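Local coordinates for protein 4-alpha-glucanotransferase (Aquifex aeolicus, PDB 1TZ7) that is an amylomaltase, also called disproportionating enzyme or D-enzyme, built round a beta/alpha barrel of eight parallel strands, at residues S32-Y37 and G43-R48; P93-E98 and F206-K211; E129-N134 and H198-F203. All blocks are in the same frame, centred on the assembly; numbering follows the deposited sequence.

Interaction 1 of 3, residues S32-Y37 and G43-R48; sequences SLPSPY and GKEAYR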
loop_
_atom_site.group_PDB
_atom_site.type_symbol
_atom_site.label_atom_id
_atom_site.label_comp_id
_atom_site.label_asym_id
_atom_site.label_seq_id
_atom_site.Cartn_x
_atom_site.Cartn_y
_atom_site.Cartn_z
ATOM N N SER A 32 -3.884 6.132 9.631
ATOM C CA SER A 32 -3.791 5.836 11.064
ATOM C C SER A 32 -3.236 7.014 11.882
ATOM O O SER A 32 -3.313 7.009 13.110
ATOM C CB SER A 32 -2.926 4.593 11.293
ATOM O OG SER A 32 -3.491 3.463 10.664
ATOM N N LEU A 33 -2.685 8.016 11.196
ATOM C CA LEU A 33 -2.227 9.256 11.859
ATOM C C LEU A 33 -3.396 9.913 12.599
ATOM O O LEU A 33 -4.528 9.895 12.112
ATOM C CB LEU A 33 -1.680 10.246 10.820
ATOM C CG LEU A 33 -0.171 10.354 10.501
ATOM C CD1 LEU A 33 0.775 9.534 11.341
ATOM C CD2 LEU A 33 0.162 10.331 9.005
ATOM N N PRO A 34 -3.123 10.496 13.775
ATOM C CA PRO A 34 -4.173 11.101 14.608
ATOM C C PRO A 34 -4.546 12.545 14.201
ATOM O O PRO A 34 -4.589 13.432 15.054
ATOM C CB PRO A 34 -3.551 11.081 16.006
ATOM C CG PRO A 34 -2.077 11.228 15.764
ATOM C CD PRO A 34 -1.793 10.594 14.407
ATOM N N SER A 35 -4.823 12.760 12.921
ATOM C CA SER A 35 -5.208 14.079 12.432
ATOM C C SER A 35 -6.656 14.392 12.822
ATOM O O SER A 35 -7.446 13.483 13.060
ATOM C CB SER A 35 -5.049 14.149 10.916
ATOM O OG SER A 35 -3.740 13.771 10.524
ATOM N N PRO A 36 -6.997 15.682 12.889
ATOM C CA PRO A 36 -8.236 16.118 13.535
ATOM C C PRO A 36 -9.493 16.042 12.651
ATOM O O PRO A 36 -10.557 16.423 13.121
ATOM C CB PRO A 36 -7.940 17.590 13.912
ATOM C CG PRO A 36 -6.547 17.902 13.321
ATOM C CD PRO A 36 -6.222 16.817 12.371
ATOM N N TYR A 37 -9.376 15.563 11.408
ATOM C CA TYR A 37 -10.494 15.672 10.449
ATOM C C TYR A 37 -11.053 14.305 10.013
ATOM O O TYR A 37 -11.456 14.121 8.859
ATOM C CB TYR A 37 -10.072 16.509 9.242
ATOM C CG TYR A 37 -9.643 17.898 9.633
ATOM C CD1 TYR A 37 -10.572 18.827 10.083
ATOM C CD2 TYR A 37 -8.307 18.277 9.582
ATOM C CE1 TYR A 37 -10.188 20.102 10.457
ATOM C CE2 TYR A 37 -7.910 19.550 9.954
ATOM C CZ TYR A 37 -8.859 20.460 10.392
ATOM O OH TYR A 37 -8.476 21.729 10.764
ATOM N N GLY A 43 -0.641 16.253 6.608
ATOM C CA GLY A 43 -0.382 17.523 7.261
ATOM C C GLY A 43 0.369 17.371 8.571
ATOM O O GLY A 43 1.189 16.467 8.730
ATOM N N LYS A 44 0.070 18.262 9.509
ATOM C CA LYS A 44 0.860 18.439 10.736
ATOM C C LYS A 44 1.281 17.109 11.394
ATOM O O LYS A 44 2.423 16.957 11.817
ATOM C CB LYS A 44 0.057 19.285 11.733
ATOM C CG LYS A 44 0.692 19.439 13.104
ATOM C CD LYS A 44 0.037 20.601 13.886
ATOM C CE LYS A 44 -0.186 20.253 15.362
ATOM N NZ LYS A 44 0.965 20.663 16.219
ATOM N N GLU A 45 0.354 16.163 11.479
ATOM C CA GLU A 45 0.585 14.929 12.238
ATOM C C GLU A 45 1.514 13.969 11.505
ATOM O O GLU A 45 2.193 13.155 12.130
ATOM C CB GLU A 45 -0.743 14.234 12.545
ATOM C CG GLU A 45 -1.599 14.968 13.561
ATOM C CD GLU A 45 -0.852 15.266 14.843
ATOM O OE1 GLU A 45 -0.075 14.396 15.296
ATOM O OE2 GLU A 45 -1.038 16.366 15.399
ATOM N N ALA A 46 1.531 14.056 10.180
ATOM C CA ALA A 46 2.511 13.333 9.382
ATOM C C ALA A 46 3.922 13.839 9.677
ATOM O O ALA A 46 4.853 13.052 9.817
ATOM C CB ALA A 46 2.196 13.473 7.905
ATOM N N TYR A 47 4.066 15.159 9.778
ATOM C CA TYR A 47 5.362 15.776 10.072
ATOM C C TYR A 47 5.810 15.481 11.501
ATOM O O TYR A 47 6.989 15.253 11.749
ATOM C CB TYR A 47 5.294 17.285 9.842
ATOM C CG TYR A 47 5.216 17.651 8.386
ATOM C CD1 TYR A 47 6.368 17.865 7.641
ATOM C CD2 TYR A 47 3.988 17.769 7.745
ATOM C CE1 TYR A 47 6.298 18.197 6.295
ATOM C CE2 TYR A 47 3.906 18.101 6.401
ATOM C CZ TYR A 47 5.058 18.311 5.683
ATOM O OH TYR A 47 4.978 18.638 4.358
ATOM N N ARG A 48 4.861 15.479 12.435
ATOM C CA ARG A 48 5.148 15.132 13.827
ATOM C C ARG A 48 5.638 13.691 13.940
ATOM O O ARG A 48 6.496 13.387 14.761
ATOM C CB ARG A 48 3.900 15.327 14.691
ATOM C CG ARG A 48 4.102 14.989 16.179
ATOM C CD ARG A 48 4.156 16.211 17.098
ATOM N NE ARG A 48 2.917 16.993 17.054
ATOM C CZ ARG A 48 1.771 16.628 17.634
ATOM N NH1 ARG A 48 1.690 15.486 18.315
ATOM N NH2 ARG A 48 0.703 17.410 17.533
HETATM O O HOH W 1 -2.443 16.295 10.247
#
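In the loop between barrel strand 23-27 and helix 44-56, Leu33, Pro34 and Ser35 lie against Glu45 and Ala46 in the first turn of that helix. Leu33 supplies the apolar part: its CD2 branch lies 3.8 Å from CA of Ala46 and 3.9 Å from CB of Ala46, while its CD1 branch faces the carbonyl of Glu45. Pro34 is the centre of an inverse gamma turn; its carbonyl O lies 3.7 Å from CG of Glu45. The ring of Pro34 and the chain of Glu45 cross at about a right angle. The loop and helix belong to a beta-alpha-beta crossover that continues into strand 60-62, with Gly43 as the helix N-cap. No direct hydrogen bond joins the segments; water 1 bridges them, 2.9 Å from OG of Ser35 and accepting from N of Glu45 at 3.1 Å. That OG also bonds to N of Asp41. A bend about CB-CG (chi2 -53°) turns the Glu45 carboxylate back toward Arg48 of its own helix, with OE2 of Glu45 2.9 Å from NH2 of Arg48, a pairing of charges alone because the oxygen lies well out of the guanidinium plane.

Interaction 2 of 3, residues P93-E98 and F206-K211; sequences PEELLE and FKQWEK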
loop_
_atom_site.group_PDB
_atom_site.type_symbol
_atom_site.label_atom_id
_atom_site.label_comp_id
_atom_site.label_asym_id
_atom_site.label_seq_id
_atom_site.Cartn_x
_atom_site.Cartn_y
_atom_site.Cartn_z
ATOM N N PRO A 93 -6.669 19.436 4.857
ATOM C CA PRO A 93 -7.538 20.557 4.479
ATOM C C PRO A 93 -7.071 21.904 5.043
ATOM O O PRO A 93 -7.551 22.949 4.603
ATOM C CB PRO A 93 -8.897 20.165 5.077
ATOM C CG PRO A 93 -8.574 19.264 6.219
ATOM C CD PRO A 93 -7.291 18.573 5.881
ATOM N N GLU A 94 -6.151 21.875 6.007
ATOM C CA GLU A 94 -5.637 23.107 6.610
ATOM C C GLU A 94 -4.714 23.874 5.649
ATOM O O GLU A 94 -4.518 25.077 5.805
ATOM C CB GLU A 94 -4.902 22.804 7.923
ATOM C CG GLU A 94 -5.824 22.725 9.135
ATOM C CD GLU A 94 -5.096 22.332 10.409
ATOM O OE1 GLU A 94 -5.776 21.990 11.401
ATOM O OE2 GLU A 94 -3.849 22.368 10.421
ATOM N N GLU A 95 -4.154 23.174 4.660
ATOM C CA GLU A 95 -3.393 23.838 3.594
ATOM C C GLU A 95 -4.314 24.647 2.693
ATOM O O GLU A 95 -3.933 25.703 2.190
ATOM C CB GLU A 95 -2.610 22.818 2.755
ATOM C CG GLU A 95 -1.377 23.415 2.072
ATOM C CD GLU A 95 -0.936 22.644 0.832
ATOM O OE1 GLU A 95 0.136 22.973 0.285
ATOM O OE2 GLU A 95 -1.656 21.718 0.405
ATOM N N LEU A 96 -5.531 24.147 2.492
ATOM C CA LEU A 96 -6.543 24.880 1.731
ATOM C C LEU A 96 -6.936 26.178 2.452
ATOM O O LEU A 96 -7.242 27.178 1.813
ATOM C CB LEU A 96 -7.788 24.008 1.505
ATOM C CG LEU A 96 -7.559 22.658 0.803
ATOM C CD1 LEU A 96 -8.811 21.802 0.880
ATOM C CD2 LEU A 96 -7.140 22.863 -0.642
ATOM N N LEU A 97 -6.920 26.144 3.784
ATOM C CA LEU A 97 -7.199 27.337 4.598
ATOM C C LEU A 97 -6.050 28.344 4.496
ATOM O O LEU A 97 -6.274 29.552 4.468
ATOM C CB LEU A 97 -7.424 26.936 6.071
ATOM C CG LEU A 97 -7.940 28.006 7.064
ATOM C CD1 LEU A 97 -6.783 28.737 7.742
ATOM C CD2 LEU A 97 -8.889 28.996 6.402
ATOM N N GLU A 98 -4.822 27.834 4.438
ATOM C CA GLU A 98 -3.632 28.686 4.382
ATOM C C GLU A 98 -3.522 29.398 3.031
ATOM O O GLU A 98 -2.977 30.495 2.945
ATOM C CB GLU A 98 -2.365 27.854 4.634
ATOM C CG GLU A 98 -1.450 28.420 5.712
ATOM C CD GLU A 98 -1.238 27.452 6.859
ATOM O OE1 GLU A 98 -1.907 27.608 7.902
ATOM O OE2 GLU A 98 -0.402 26.533 6.717
ATOM N N PHE A 206 -0.429 15.440 -4.601
ATOM C CA PHE A 206 0.944 15.127 -4.956
ATOM C C PHE A 206 1.903 16.220 -4.478
ATOM O O PHE A 206 3.058 15.947 -4.169
ATOM C CB PHE A 206 1.074 14.926 -6.474
ATOM C CG PHE A 206 0.819 13.506 -6.923
ATOM C CD1 PHE A 206 -0.483 13.040 -7.108
ATOM C CD2 PHE A 206 1.875 12.636 -7.154
ATOM C CE1 PHE A 206 -0.718 11.731 -7.518
ATOM C CE2 PHE A 206 1.641 11.329 -7.565
ATOM C CZ PHE A 206 0.342 10.879 -7.744
ATOM N N LYS A 207 1.412 17.450 -4.415
ATOM C CA LYS A 207 2.201 18.560 -3.880
ATOM C C LYS A 207 2.380 18.426 -2.362
ATOM O O LYS A 207 3.437 18.741 -1.828
ATOM C CB LYS A 207 1.542 19.908 -4.221
ATOM C CG LYS A 207 2.307 20.732 -5.269
ATOM C CD LYS A 207 2.521 19.944 -6.579
ATOM C CE LYS A 207 3.963 20.067 -7.088
ATOM N NZ LYS A 207 4.066 20.971 -8.265
ATOM N N GLN A 208 1.344 17.951 -1.678
ATOM C CA GLN A 208 1.434 17.706 -0.248
ATOM C C GLN A 208 2.374 16.523 0.056
ATOM O O GLN A 208 3.111 16.548 1.038
ATOM C CB GLN A 208 0.049 17.458 0.344
ATOM C CG GLN A 208 -0.791 18.734 0.494
ATOM C CD GLN A 208 -2.037 18.525 1.342
ATOM O OE1 GLN A 208 -2.280 17.429 1.837
ATOM N NE2 GLN A 208 -2.823 19.579 1.508
ATOM N N TRP A 209 2.350 15.501 -0.790
ATOM C CA TRP A 209 3.241 14.369 -0.610
ATOM C C TRP A 209 4.692 14.740 -0.929
ATOM O O TRP A 209 5.612 14.272 -0.272
ATOM C CB TRP A 209 2.821 13.179 -1.462
ATOM C CG TRP A 209 3.699 12.016 -1.220
ATOM C CD1 TRP A 209 4.793 11.645 -1.953
ATOM C CD2 TRP A 209 3.606 11.084 -0.141
ATOM N NE1 TRP A 209 5.370 10.528 -1.403
ATOM C CE2 TRP A 209 4.660 10.161 -0.290
ATOM C CE3 TRP A 209 2.724 10.923 0.939
ATOM C CZ2 TRP A 209 4.860 9.102 0.595
ATOM C CZ3 TRP A 209 2.926 9.871 1.816
ATOM C CH2 TRP A 209 3.980 8.976 1.639
ATOM N N GLU A 210 4.879 15.572 -1.948
ATOM C CA GLU A 210 6.207 16.043 -2.331
ATOM C C GLU A 210 6.861 16.777 -1.164
ATOM O O GLU A 210 8.038 16.578 -0.879
ATOM C CB GLU A 210 6.106 16.972 -3.551
ATOM C CG GLU A 210 7.429 17.583 -3.996
ATOM C CD GLU A 210 7.278 18.481 -5.214
ATOM O OE1 GLU A 210 6.692 19.576 -5.081
ATOM O OE2 GLU A 210 7.743 18.091 -6.303
ATOM N N LYS A 211 6.081 17.616 -0.488
ATOM C CA LYS A 211 6.564 18.379 0.660
ATOM C C LYS A 211 6.906 17.455 1.833
ATOM O O LYS A 211 7.915 17.640 2.502
ATOM C CB LYS A 211 5.503 19.402 1.096
ATOM C CG LYS A 211 6.064 20.621 1.804
ATOM C CD LYS A 211 4.946 21.577 2.250
ATOM C CE LYS A 211 4.499 22.501 1.114
ATOM N NZ LYS A 211 3.318 21.961 0.383
#
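Glu95 reaches from helix 94-98 to Gln208 and Lys211 on helix 192-218, and its two carboxylate oxygens divide the partners between them. The hydrogen bond runs from NE2 of Gln208 to OE2 of Glu95, 2.7 Å long with an N-H...O angle of 161°. The carboxylate receives it on its anti side, 33° out of its own plane, whereas the acceptor lies close to the plane of the amide; the two flat groups are turned 56° against each other. OE1 of Gln208 bonds to N of Asp92, so the amide is held at both ends and its rotation is fixed. The salt bridge is looser: NZ of Lys211 lies 3.3 Å from OE1 of Glu95, a weak hydrogen bond between charged groups, with the lysine bent at its far end. The positive charge would probably favour an ionised Glu95. The extended chains of Glu95 and Gln208 run alongside each other head to tail, and each brings a methylene close to a polar atom of the other: CB of Glu95 is 3.5 Å from NE2 of Gln208, and CG of Gln208 is 3.1 Å from OE2 of Glu95. Gln208 is buried and Lys211 exposed, so the cluster runs from interior to surface. It is a polar side-chain bridge between two helices, both within the mostly helical region that separates barrel strands 60-62 and 222-227.

Interaction 3 of 3, residues E129-N134 and H198-F203; sequences EKAFKN and HVFVQF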
loop_
_atom_site.group_PDB
_atom_site.type_symbol
_atom_site.label_atom_id
_atom_site.label_comp_id
_atom_site.label_asym_id
_atom_site.label_seq_id
_atom_site.Cartn_x
_atom_site.Cartn_y
_atom_site.Cartn_z
ATOM N N GLU A 129 -14.170 20.806 -3.490
ATOM C CA GLU A 129 -15.065 21.427 -4.466
ATOM C C GLU A 129 -15.083 22.931 -4.260
ATOM O O GLU A 129 -15.082 23.698 -5.219
ATOM C CB GLU A 129 -16.486 20.863 -4.329
ATOM C CG GLU A 129 -16.663 19.469 -4.916
ATOM C CD GLU A 129 -16.814 19.478 -6.424
ATOM O OE1 GLU A 129 -16.855 20.576 -7.016
ATOM O OE2 GLU A 129 -16.889 18.385 -7.018
ATOM N N LYS A 130 -15.093 23.342 -2.995
ATOM C CA LYS A 130 -15.122 24.754 -2.633
ATOM C C LYS A 130 -13.781 25.418 -2.945
ATOM O O LYS A 130 -13.735 26.569 -3.378
ATOM C CB LYS A 130 -15.446 24.906 -1.140
ATOM C CG LYS A 130 -15.824 26.315 -0.722
ATOM C CD LYS A 130 -16.563 26.321 0.625
ATOM C CE LYS A 130 -18.048 25.973 0.460
ATOM N NZ LYS A 130 -18.940 26.997 1.085
ATOM N N ALA A 131 -12.696 24.681 -2.727
ATOM C CA ALA A 131 -11.349 25.194 -2.977
ATOM C C ALA A 131 -11.109 25.391 -4.471
ATOM O O ALA A 131 -10.443 26.340 -4.881
ATOM C CB ALA A 131 -10.305 24.243 -2.396
ATOM N N PHE A 132 -11.660 24.488 -5.277
ATOM C CA PHE A 132 -11.503 24.550 -6.727
ATOM C C PHE A 132 -12.196 25.788 -7.313
ATOM O O PHE A 132 -11.745 26.339 -8.315
ATOM C CB PHE A 132 -12.067 23.284 -7.373
ATOM C CG PHE A 132 -11.896 23.237 -8.863
ATOM C CD1 PHE A 132 -10.630 23.228 -9.430
ATOM C CD2 PHE A 132 -13.004 23.205 -9.705
ATOM C CE1 PHE A 132 -10.471 23.185 -10.803
ATOM C CE2 PHE A 132 -12.846 23.161 -11.076
ATOM C CZ PHE A 132 -11.580 23.152 -11.625
ATOM N N LYS A 133 -13.295 26.214 -6.681
ATOM C CA LYS A 133 -14.020 27.421 -7.111
ATOM C C LYS A 133 -13.180 28.675 -6.880
ATOM O O LYS A 133 -13.133 29.564 -7.731
ATOM C CB LYS A 133 -15.346 27.550 -6.357
ATOM C CG LYS A 133 -16.344 26.441 -6.651
ATOM C CD LYS A 133 -17.763 26.834 -6.224
ATOM C CE LYS A 133 -18.810 26.223 -7.139
ATOM N NZ LYS A 133 -18.948 24.756 -6.928
ATOM N N ASN A 134 -12.519 28.739 -5.725
ATOM C CA ASN A 134 -11.700 29.898 -5.364
ATOM C C ASN A 134 -10.270 29.763 -5.887
ATOM O O ASN A 134 -9.332 30.305 -5.302
ATOM C CB ASN A 134 -11.680 30.076 -3.845
ATOM C CG ASN A 134 -13.058 30.291 -3.267
ATOM O OD1 ASN A 134 -13.571 29.455 -2.526
ATOM N ND2 ASN A 134 -13.669 31.417 -3.604
ATOM N N HIS A 198 -10.597 17.273 -11.258
ATOM C CA HIS A 198 -9.984 16.016 -10.861
ATOM C C HIS A 198 -8.468 16.042 -10.969
ATOM O O HIS A 198 -7.782 15.363 -10.211
ATOM C CB HIS A 198 -10.578 14.862 -11.657
ATOM C CG HIS A 198 -11.984 14.557 -11.271
ATOM N ND1 HIS A 198 -12.334 14.196 -9.990
ATOM C CD2 HIS A 198 -13.136 14.603 -11.979
ATOM C CE1 HIS A 198 -13.639 14.012 -9.927
ATOM N NE2 HIS A 198 -14.150 14.253 -11.122
ATOM N N VAL A 199 -7.934 16.838 -11.895
ATOM C CA VAL A 199 -6.481 17.059 -11.925
ATOM C C VAL A 199 -6.065 17.955 -10.754
ATOM O O VAL A 199 -5.019 17.754 -10.162
ATOM C CB VAL A 199 -5.966 17.672 -13.302
ATOM C CG1 VAL A 199 -6.845 17.240 -14.462
ATOM C CG2 VAL A 199 -5.864 19.174 -13.227
ATOM N N PHE A 200 -6.915 18.931 -10.422
ATOM C CA PHE A 200 -6.677 19.816 -9.273
ATOM C C PHE A 200 -6.584 19.022 -7.972
ATOM O O PHE A 200 -5.736 19.298 -7.134
ATOM C CB PHE A 200 -7.794 20.868 -9.162
ATOM C CG PHE A 200 -7.838 21.576 -7.827
ATOM C CD1 PHE A 200 -6.954 22.607 -7.541
ATOM C CD2 PHE A 200 -8.767 21.206 -6.857
ATOM C CE1 PHE A 200 -6.993 23.259 -6.311
ATOM C CE2 PHE A 200 -8.808 21.854 -5.629
ATOM C CZ PHE A 200 -7.921 22.880 -5.358
ATOM N N VAL A 201 -7.463 18.035 -7.812
ATOM C CA VAL A 201 -7.445 17.180 -6.623
ATOM C C VAL A 201 -6.130 16.388 -6.550
ATOM O O VAL A 201 -5.520 16.279 -5.490
ATOM C CB VAL A 201 -8.657 16.192 -6.610
ATOM C CG1 VAL A 201 -8.471 15.119 -5.542
ATOM C CG2 VAL A 201 -9.953 16.949 -6.378
ATOM N N GLN A 202 -5.703 15.849 -7.686
ATOM C CA GLN A 202 -4.441 15.117 -7.762
ATOM C C GLN A 202 -3.248 16.047 -7.542
ATOM O O GLN A 202 -2.278 15.677 -6.896
ATOM C CB GLN A 202 -4.317 14.417 -9.113
ATOM C CG GLN A 202 -5.265 13.246 -9.284
ATOM C CD GLN A 202 -5.165 12.258 -8.151
ATOM O OE1 GLN A 202 -4.105 11.701 -7.909
ATOM N NE2 GLN A 202 -6.266 12.047 -7.446
ATOM N N PHE A 203 -3.334 17.252 -8.089
ATOM C CA PHE A 203 -2.320 18.285 -7.872
ATOM C C PHE A 203 -2.121 18.536 -6.369
ATOM O O PHE A 203 -0.997 18.490 -5.863
ATOM C CB PHE A 203 -2.743 19.580 -8.576
ATOM C CG PHE A 203 -1.862 20.767 -8.268
ATOM C CD1 PHE A 203 -2.304 21.778 -7.418
ATOM C CD2 PHE A 203 -0.604 20.885 -8.841
ATOM C CE1 PHE A 203 -1.498 22.881 -7.141
ATOM C CE2 PHE A 203 0.206 21.991 -8.563
ATOM C CZ PHE A 203 -0.245 22.981 -7.713
#
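Phe200 meets Phe132 and Ala131 where the C-terminal end of helix 117-133 packs on the long helix 192-218, within the helical region between the second and third strands of the barrel. Phe200 gives up the most surface. Its CG is anti to the backbone N (chi1 165°), which carries the ring across to the other helix and lays one face over the backbone of Phe132: CA of Phe132 stands 3.9 Å above the plane of the Phe200 ring, offset toward its rim. The far end of the same ring reaches Ala131, whose CB meets it at the edge, near the ring plane, 4.0 Å from CZ of Phe200.

In Phe132 a trans chi1 of -178° swings the ring out beside Phe200, and the two side chains overlap side by side, each directed toward the other helix. The rings meet obliquely, their centroids 5.4 Å apart and their planes at 47°. One ring carbon of Phe132, CD1, lies against the root of the Phe200 side chain, while the methylene CB of Phe132 lies 3.9 Å from CD2 of Phe200.

No hydrogen bond crosses between the segments; the joint is apolar and buried. Phe135 and Leu141 also touch Phe200, and Phe138 of helix 138-147 touches Phe132, so the aromatic cluster extends into the next helix of the chain. A salt bridge between Glu129 and Arg194 adds a charged link between the two packed helices. At the inner end of the Phe200 side chain, CD1 of Phe132 lies 3.6 Å from CG of Phe200 and 3.7 Å from CB of Phe200.

In the fold
The three contacts follow one another through the fold, with neighbouring centres about 12 Å apart and those of interactions 1 and 3 about 21 Å apart. Interaction 1 closes first along the chain and joins the loop after barrel strand 23-27 to the start of helix 44-56. Interaction 2 then spans a long, mostly helical excursion, and interaction 3 falls within that span. Both use helix 192-218, which leads into barrel strand 222-227. Tyr37 of interaction 1 probably bonds through OH to OE1 of Glu94, and Leu96 of interaction 2 packs on Ala131 of interaction 3. Tyr47 of interaction 1 packs on Lys211, so helix 192-218 touches all three contacts and connects helices 94-98 and 117-133 to helix 44-56.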